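Local coordinates for putative hemoglobin-like oxygen-binding protein (Pseudoalteromonas haloplanktis, PDB 4UUR) that binds heme b and, as a group II truncated hemoglobin, probably binds and carries oxygen, at residues Lys22-Gly30 with Leu73-Asp81; Ala34-Asp43 with Ile65-Ser74. All blocks are in the same frame, centred on the assembly; numbering follows the deposited sequence.

Contact 1 of 2, residues Lys22-Gly30 with Leu73-Asp81; sequences KTPYEILGG and LSGWLGGPD
The ring of Y25 lies flat between two glycines. G79 CA sits 3.5 Å from the centroid of the Y25 ring and 7° off the ring normal, a CH-pi contact. G30 CA covers the opposite face. A side chain on G79 would run into the ring, so glycine lets the backbone come this close. The ring swings across to 73-81 because CG is anti to the backbone N (chi1 -175°). P80 crosses its far end at about a right angle, with P80 CD 3.8 Å from Y25 OH. Y25 N donates a hydrogen bond to L77 O at 2.9 Å; the donor is tilted 35° from the carbonyl plane. L77 turns its two methyls to different partners. CD2 meets P24 CB at 3.7 Å, and CD1 meets L28 CD1. Beside Y25 CE1, S74 OG donates a hydrogen bond to P80 O at 2.5 Å, which ties the turn back to its helix. T23 and E26 form a capping box: T23 OG1 accepts from E26 N, and T23 N donates to E26 OE1. G78, at positive phi, closes helix 63-76 with a Schellman motif. The contact joins the capped start of helix 24-27 to this Schellman end in the truncated globin fold.

Contact 2 of 2, residues Ala34-Asp43 with Ile65-Ser74; sequences ALAIANRFYD and IRQVFFEFLS. With HEM (protoporphyrin IX containing Fe), chain C.
N39 O is gripped by two donors, R66 NH1 at 2.9 Å and the backbone N of D43. The contact packs helix 31-45 against helix 63-76 in the globin fold, with their segments running at 137°. R66 NH1 also donates to N39 OD1, in the carbonyl plane and on a lone pair, and the amide and guanidinium planes are nearly coplanar. R66 NH2 makes a salt bridge of 2.6 Å to D43 OD1, met nearly along its C-O axis. The arginine reaches this far because its chain is extended from CG to NE (chi3 -180°). Y42 CB lies over one guanidinium face. A leucine at R66 would probably leave D43 without its cationic partner and N39 OD1 without this donor.

A38 is a knob seated among R66, F69, F70 and L73. Its CB is 3.9 Å from F69 CD2. Toward the start of 34-43, L35 CD2 lies over the F70 face, a CH-pi contact, while A34 CB meets the edge of that ring. I37 CG2 touches L73 CD1 at 3.7 Å.

F41, Y42 and F69 form an aromatic cluster. Y42 turns its edge toward the F69 face in an offset edge-to-face pair, planes at 78°. F41 CD2 and I65 CG2 cover opposite faces of Y42. Helix 63-76 also lines the heme pocket with I65, V68, F69 and F72. F72 CE2 comes to 3.6 Å from HEM CAC, and F69 CE1 lies 4.0 Å from HEM CHD.

Both contacts rest on helix 63-76 and share L73 and S74. Contact 1 uses its C-terminal end and the turn after it; contact 2 uses its body. Their centres are 12 Å apart. Helices 24-27 and 31-45 follow each other in the chain. Contact 2 is nested within the loop that contact 1 closes. The two meet directly where L28 CD1 packs on I37 CD1 at 4.2 Å. Contact 2 touches the heme, with I65 CD1 3.6 Å from HEM CBA, whereas the side chain of L77 in contact 1 is about 9 Å from the heme. The side chain of I65 is about 8 Å from that of the axial ligand H96.

Contact 1 of 2, residues Lys22-Gly30 with Leu73-Asp81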
# COMPACT_ATOMS: atom_id res chain seq x y z
N LYS A 22 0.67 -1.05 -21.81
CA LYS A 22 1.36 -1.89 -20.77
C LYS A 22 0.82 -1.49 -19.40
O LYS A 22 0.64 -0.30 -19.13
CB LYS A 22 2.89 -1.73 -20.83
CG LYS A 22 3.60 -2.81 -21.64
CD LYS A 22 5.10 -2.88 -21.34
CE LYS A 22 5.73 -4.22 -21.79
NZ LYS A 22 5.34 -5.46 -21.02
N THR A 23 0.53 -2.46 -18.55
CA THR A 23 0.03 -2.20 -17.19
C THR A 23 1.16 -1.89 -16.20
O THR A 23 2.32 -2.29 -16.43
CB THR A 23 -0.74 -3.41 -16.64
OG1 THR A 23 0.13 -4.54 -16.53
CG2 THR A 23 -1.91 -3.76 -17.56
N PRO A 24 0.84 -1.18 -15.10
CA PRO A 24 1.79 -0.97 -14.02
C PRO A 24 2.44 -2.27 -13.56
O PRO A 24 3.65 -2.33 -13.37
CB PRO A 24 0.91 -0.35 -12.92
CG PRO A 24 -0.05 0.46 -13.69
CD PRO A 24 -0.41 -0.43 -14.86
N TYR A 25 1.64 -3.31 -13.43
CA TYR A 25 2.16 -4.63 -13.09
C TYR A 25 3.24 -5.03 -14.06
O TYR A 25 4.29 -5.54 -13.65
CB TYR A 25 1.04 -5.63 -13.14
CG TYR A 25 1.40 -7.02 -12.69
CD1 TYR A 25 1.47 -7.32 -11.34
CD2 TYR A 25 1.59 -8.05 -13.61
CE1 TYR A 25 1.76 -8.59 -10.90
CE2 TYR A 25 1.89 -9.33 -13.18
CZ TYR A 25 1.96 -9.59 -11.83
OH TYR A 25 2.28 -10.84 -11.36
N GLU A 26 2.99 -4.83 -15.35
CA GLU A 26 3.96 -5.28 -16.37
C GLU A 26 5.25 -4.46 -16.31
O GLU A 26 6.32 -5.03 -16.26
CB GLU A 26 3.36 -5.24 -17.79
CG GLU A 26 2.29 -6.32 -18.07
CD GLU A 26 1.48 -6.06 -19.37
OE1 GLU A 26 0.88 -4.95 -19.56
OE2 GLU A 26 1.44 -7.00 -20.21
N ILE A 27 5.10 -3.14 -16.28
CA ILE A 27 6.19 -2.21 -16.22
C ILE A 27 7.10 -2.46 -15.01
O ILE A 27 8.31 -2.43 -15.13
CB ILE A 27 5.64 -0.76 -16.18
CG1 ILE A 27 4.92 -0.45 -17.49
CG2 ILE A 27 6.75 0.26 -15.93
CD1 ILE A 27 4.17 0.86 -17.47
N LEU A 28 6.51 -2.73 -13.84
CA LEU A 28 7.25 -3.03 -12.60
C LEU A 28 7.82 -4.44 -12.48
O LEU A 28 8.36 -4.78 -11.44
CB LEU A 28 6.35 -2.78 -11.39
CG LEU A 28 5.81 -1.36 -11.32
CD1 LEU A 28 4.56 -1.37 -10.47
CD2 LEU A 28 6.84 -0.37 -10.79
N GLY A 29 7.71 -5.28 -13.52
CA GLY A 29 8.32 -6.63 -13.49
C GLY A 29 7.43 -7.71 -12.95
O GLY A 29 7.91 -8.78 -12.59
N GLY A 30 6.13 -7.44 -12.87
CA GLY A 30 5.17 -8.42 -12.38
C GLY A 30 5.19 -8.68 -10.87
O GLY A 30 5.24 -7.75 -10.05
N LEU A 73 -2.02 -5.70 -4.25
CA LEU A 73 -1.22 -4.99 -5.28
C LEU A 73 -1.17 -5.76 -6.60
O LEU A 73 -1.26 -5.15 -7.64
CB LEU A 73 0.21 -4.69 -4.79
CG LEU A 73 0.30 -3.60 -3.76
CD1 LEU A 73 1.76 -3.37 -3.37
CD2 LEU A 73 -0.35 -2.33 -4.26
N SER A 74 -1.03 -7.07 -6.58
CA SER A 74 -1.03 -7.79 -7.84
C SER A 74 -2.26 -7.45 -8.73
O SER A 74 -2.09 -7.20 -9.90
CB SER A 74 -0.95 -9.28 -7.65
OG SER A 74 -1.27 -9.91 -8.90
N GLY A 75 -3.46 -7.39 -8.18
CA GLY A 75 -4.60 -7.02 -8.99
C GLY A 75 -4.79 -5.53 -9.20
O GLY A 75 -5.14 -5.09 -10.27
N TRP A 76 -4.57 -4.73 -8.17
CA TRP A 76 -4.70 -3.28 -8.33
C TRP A 76 -3.77 -2.72 -9.42
O TRP A 76 -4.02 -1.64 -9.96
CB TRP A 76 -4.39 -2.60 -7.02
CG TRP A 76 -4.72 -1.19 -6.99
CD1 TRP A 76 -5.96 -0.66 -6.90
CD2 TRP A 76 -3.80 -0.09 -6.93
NE1 TRP A 76 -5.88 0.72 -6.82
CE2 TRP A 76 -4.56 1.09 -6.86
CE3 TRP A 76 -2.40 0.01 -6.94
CZ2 TRP A 76 -3.97 2.36 -6.78
CZ3 TRP A 76 -1.82 1.26 -6.89
CH2 TRP A 76 -2.60 2.42 -6.80
N LEU A 77 -2.67 -3.43 -9.70
CA LEU A 77 -1.72 -3.05 -10.78
C LEU A 77 -1.93 -3.82 -12.13
O LEU A 77 -1.23 -3.56 -13.13
CB LEU A 77 -0.28 -3.28 -10.30
CG LEU A 77 0.25 -2.56 -9.05
CD1 LEU A 77 1.49 -3.27 -8.57
CD2 LEU A 77 0.53 -1.07 -9.26
N GLY A 78 -2.86 -4.76 -12.17
CA GLY A 78 -3.25 -5.40 -13.42
C GLY A 78 -2.65 -6.76 -13.58
O GLY A 78 -2.48 -7.20 -14.67
N GLY A 79 -2.24 -7.40 -12.50
CA GLY A 79 -1.78 -8.79 -12.53
C GLY A 79 -2.93 -9.65 -12.08
O GLY A 79 -4.06 -9.20 -12.08
N PRO A 80 -2.66 -10.89 -11.68
CA PRO A 80 -3.73 -11.67 -11.09
C PRO A 80 -4.39 -11.00 -9.88
O PRO A 80 -3.70 -10.63 -8.94
CB PRO A 80 -3.05 -12.98 -10.66
CG PRO A 80 -1.62 -12.90 -11.05
CD PRO A 80 -1.41 -11.66 -11.85
N ASP A 81 -5.71 -10.81 -9.94
CA ASP A 81 -6.52 -10.49 -8.75
C ASP A 81 -6.30 -11.61 -7.81
O ASP A 81 -7.02 -12.59 -7.88
CB ASP A 81 -8.02 -10.47 -9.05
CG ASP A 81 -8.51 -9.13 -9.47
OD1 ASP A 81 -8.36 -8.14 -8.70
OD2 ASP A 81 -9.06 -9.07 -10.58

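Contact 2 of 2, residues Ala34-Asp43 with Ile65-Ser74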
# COMPACT_ATOMS: atom_id res chain seq x y z
N ALA A 34 5.59 -6.33 -7.46
CA ALA A 34 4.54 -6.14 -6.45
C ALA A 34 5.00 -6.57 -5.06
O ALA A 34 4.83 -5.85 -4.10
CB ALA A 34 3.31 -6.91 -6.84
N LEU A 35 5.60 -7.76 -4.97
CA LEU A 35 6.21 -8.23 -3.73
C LEU A 35 7.19 -7.23 -3.14
O LEU A 35 7.10 -6.93 -1.97
CB LEU A 35 6.97 -9.53 -3.88
CG LEU A 35 6.41 -10.82 -3.25
CD1 LEU A 35 7.58 -11.79 -3.02
CD2 LEU A 35 5.62 -10.60 -1.97
N ALA A 36 8.11 -6.72 -3.96
CA ALA A 36 9.12 -5.77 -3.48
C ALA A 36 8.53 -4.49 -2.96
O ALA A 36 9.04 -3.95 -2.02
CB ALA A 36 10.16 -5.46 -4.56
N ILE A 37 7.47 -3.98 -3.58
CA ILE A 37 6.77 -2.79 -3.07
C ILE A 37 6.09 -3.02 -1.70
O ILE A 37 6.18 -2.18 -0.75
CB ILE A 37 5.76 -2.28 -4.11
CG1 ILE A 37 6.54 -1.70 -5.29
CG2 ILE A 37 4.80 -1.23 -3.51
CD1 ILE A 37 5.68 -1.22 -6.44
N ALA A 38 5.39 -4.13 -1.59
CA ALA A 38 4.67 -4.48 -0.40
C ALA A 38 5.66 -4.61 0.76
O ALA A 38 5.45 -4.09 1.86
CB ALA A 38 3.91 -5.78 -0.62
N ASN A 39 6.76 -5.32 0.50
CA ASN A 39 7.72 -5.55 1.51
C ASN A 39 8.51 -4.36 1.91
O ASN A 39 8.77 -4.21 3.07
CB ASN A 39 8.63 -6.73 1.19
CG ASN A 39 7.95 -8.05 1.46
OD1 ASN A 39 7.46 -8.31 2.55
ND2 ASN A 39 7.83 -8.84 0.46
N ARG A 40 8.92 -3.55 0.95
CA ARG A 40 9.65 -2.31 1.22
C ARG A 40 8.78 -1.34 2.05
O ARG A 40 9.28 -0.69 2.97
CB ARG A 40 9.97 -1.63 -0.09
CG ARG A 40 10.59 -0.23 0.02
CD ARG A 40 12.07 -0.28 0.32
NE ARG A 40 12.79 -0.71 -0.87
CZ ARG A 40 14.10 -0.86 -0.95
NH1 ARG A 40 14.91 -0.66 0.09
NH2 ARG A 40 14.62 -1.21 -2.09
N PHE A 41 7.50 -1.25 1.70
CA PHE A 41 6.53 -0.42 2.41
C PHE A 41 6.53 -0.71 3.91
O PHE A 41 6.69 0.19 4.72
CB PHE A 41 5.11 -0.64 1.82
CG PHE A 41 4.03 0.16 2.50
CD1 PHE A 41 4.01 1.54 2.44
CD2 PHE A 41 3.07 -0.46 3.25
CE1 PHE A 41 3.04 2.27 3.09
CE2 PHE A 41 2.08 0.25 3.87
CZ PHE A 41 2.06 1.62 3.78
N TYR A 42 6.36 -1.98 4.27
CA TYR A 42 6.32 -2.39 5.67
C TYR A 42 7.70 -2.33 6.30
O TYR A 42 7.84 -2.06 7.49
CB TYR A 42 5.69 -3.80 5.76
CG TYR A 42 4.18 -3.76 5.49
CD1 TYR A 42 3.33 -3.05 6.33
CD2 TYR A 42 3.63 -4.37 4.39
CE1 TYR A 42 1.97 -2.93 6.07
CE2 TYR A 42 2.26 -4.31 4.14
CZ TYR A 42 1.42 -3.57 4.98
OH TYR A 42 0.06 -3.46 4.75
N ASP A 43 8.73 -2.58 5.51
CA ASP A 43 10.08 -2.50 6.03
C ASP A 43 10.40 -1.12 6.55
O ASP A 43 11.01 -0.97 7.62
CB ASP A 43 11.05 -2.90 4.93
CG ASP A 43 11.24 -4.43 4.85
OD1 ASP A 43 10.69 -5.17 5.70
OD2 ASP A 43 11.98 -4.86 3.96
N ILE A 65 -0.10 -9.61 6.79
CA ILE A 65 -0.46 -8.36 6.11
C ILE A 65 0.52 -8.04 4.96
O ILE A 65 0.13 -7.45 3.96
CB ILE A 65 -0.56 -7.17 7.11
CG1 ILE A 65 -1.10 -5.94 6.44
CG2 ILE A 65 0.80 -6.81 7.69
CD1 ILE A 65 -2.46 -6.13 5.83
N ARG A 66 1.80 -8.41 5.12
CA ARG A 66 2.73 -8.31 4.01
C ARG A 66 2.16 -9.07 2.78
O ARG A 66 2.09 -8.51 1.66
CB ARG A 66 4.08 -8.87 4.38
CG ARG A 66 4.90 -7.93 5.23
CD ARG A 66 6.21 -8.60 5.63
NE ARG A 66 7.04 -7.73 6.47
CZ ARG A 66 7.90 -6.78 6.03
NH1 ARG A 66 8.09 -6.52 4.75
NH2 ARG A 66 8.58 -6.09 6.89
N GLN A 67 1.76 -10.32 3.01
CA GLN A 67 1.24 -11.22 1.99
C GLN A 67 -0.09 -10.69 1.43
O GLN A 67 -0.28 -10.59 0.23
CB GLN A 67 1.07 -12.62 2.58
CG GLN A 67 0.35 -13.66 1.71
CD GLN A 67 1.02 -13.90 0.37
OE1 GLN A 67 2.26 -14.06 0.28
NE2 GLN A 67 0.22 -13.93 -0.68
N VAL A 68 -1.00 -10.32 2.32
CA VAL A 68 -2.30 -9.79 1.88
C VAL A 68 -2.14 -8.53 1.05
O VAL A 68 -2.74 -8.42 -0.01
CB VAL A 68 -3.23 -9.52 3.07
CG1 VAL A 68 -4.47 -8.74 2.64
CG2 VAL A 68 -3.67 -10.84 3.67
N PHE A 69 -1.35 -7.56 1.52
CA PHE A 69 -1.15 -6.32 0.77
C PHE A 69 -0.57 -6.64 -0.60
O PHE A 69 -0.96 -6.02 -1.57
CB PHE A 69 -0.20 -5.38 1.51
CG PHE A 69 -0.11 -4.00 0.91
CD1 PHE A 69 -1.23 -3.24 0.68
CD2 PHE A 69 1.10 -3.44 0.63
CE1 PHE A 69 -1.16 -1.97 0.13
CE2 PHE A 69 1.21 -2.17 0.15
CZ PHE A 69 0.08 -1.42 -0.11
N PHE A 70 0.37 -7.58 -0.68
CA PHE A 70 0.91 -8.01 -1.98
C PHE A 70 -0.20 -8.52 -2.91
O PHE A 70 -0.33 -8.05 -4.06
CB PHE A 70 1.94 -9.12 -1.79
CG PHE A 70 2.13 -9.99 -3.00
CD1 PHE A 70 2.71 -9.49 -4.16
CD2 PHE A 70 1.76 -11.34 -2.96
CE1 PHE A 70 2.89 -10.30 -5.28
CE2 PHE A 70 1.94 -12.16 -4.07
CZ PHE A 70 2.49 -11.64 -5.23
N GLU A 71 -0.99 -9.47 -2.40
CA GLU A 71 -2.15 -10.00 -3.10
C GLU A 71 -2.98 -8.88 -3.61
O GLU A 71 -3.44 -8.93 -4.74
CB GLU A 71 -3.00 -10.89 -2.18
CG GLU A 71 -2.46 -12.30 -2.02
CD GLU A 71 -2.85 -12.97 -0.70
OE1 GLU A 71 -3.89 -12.66 -0.05
OE2 GLU A 71 -2.07 -13.82 -0.29
N PHE A 72 -3.16 -7.83 -2.81
CA PHE A 72 -3.97 -6.69 -3.28
C PHE A 72 -3.31 -5.97 -4.42
O PHE A 72 -3.96 -5.69 -5.44
CB PHE A 72 -4.29 -5.71 -2.17
CG PHE A 72 -4.86 -4.42 -2.67
CD1 PHE A 72 -6.20 -4.31 -3.03
CD2 PHE A 72 -4.04 -3.28 -2.75
CE1 PHE A 72 -6.71 -3.10 -3.47
CE2 PHE A 72 -4.53 -2.08 -3.18
CZ PHE A 72 -5.88 -1.98 -3.54
N LEU A 73 -2.02 -5.70 -4.25
CA LEU A 73 -1.22 -4.99 -5.28
C LEU A 73 -1.17 -5.76 -6.60
O LEU A 73 -1.26 -5.15 -7.64
CB LEU A 73 0.21 -4.69 -4.79
CG LEU A 73 0.30 -3.60 -3.76
CD1 LEU A 73 1.76 -3.37 -3.37
CD2 LEU A 73 -0.35 -2.33 -4.26
N SER A 74 -1.03 -7.07 -6.58
CA SER A 74 -1.03 -7.79 -7.84
C SER A 74 -2.26 -7.45 -8.73
O SER A 74 -2.09 -7.20 -9.90
CB SER A 74 -0.95 -9.28 -7.65
OG SER A 74 -1.27 -9.91 -8.90
CHA HEM C . -5.32 -3.35 6.20
CHB HEM C . -4.16 0.95 8.15
CHC HEM C . -4.58 2.91 3.73
CHD HEM C . -4.73 -1.47 1.84
C1A HEM C . -5.00 -2.36 7.11
C2A HEM C . -4.84 -2.55 8.48
C3A HEM C . -4.49 -1.35 9.02
C4A HEM C . -4.45 -0.38 7.99
CMA HEM C . -4.21 -1.06 10.49
CAA HEM C . -5.02 -3.84 9.27
CBA HEM C . -4.13 -4.97 8.76
CGA HEM C . -3.67 -5.96 9.82
O1A HEM C . -2.89 -5.69 10.75
O2A HEM C . -4.07 -7.12 9.69
C1B HEM C . -4.22 1.88 7.10
C2B HEM C . -4.17 3.29 7.25
C3B HEM C . -4.30 3.85 6.01
C4B HEM C . -4.49 2.72 5.10
CMB HEM C . -3.94 3.98 8.59
CAB HEM C . -4.36 5.22 5.42
CBB HEM C . -4.47 6.28 6.15
C1C HEM C . -4.57 1.90 2.78
C2C HEM C . -4.46 2.04 1.39
C3C HEM C . -4.53 0.78 0.87
C4C HEM C . -4.63 -0.12 1.95
CMC HEM C . -4.35 3.38 0.66
CAC HEM C . -4.44 0.31 -0.54
CBC HEM C . -4.09 1.11 -1.53
C1D HEM C . -4.95 -2.28 2.91
C2D HEM C . -5.25 -3.70 2.72
C3D HEM C . -5.41 -4.21 3.92
C4D HEM C . -5.22 -3.10 4.85
CMD HEM C . -5.39 -4.48 1.44
CAD HEM C . -5.79 -5.64 4.25
CBD HEM C . -7.31 -5.61 4.45
CGD HEM C . -7.94 -6.99 4.70
O1D HEM C . -7.25 -8.01 4.89
O2D HEM C . -9.17 -7.15 4.73
NA HEM C . -4.71 -1.02 6.82
NB HEM C . -4.40 1.61 5.82
NC HEM C . -4.63 0.59 3.09
ND HEM C . -4.89 -1.97 4.19
FE HEM C . -4.67 -0.27 4.96
O HOH W 1 -2.51 -0.62 4.93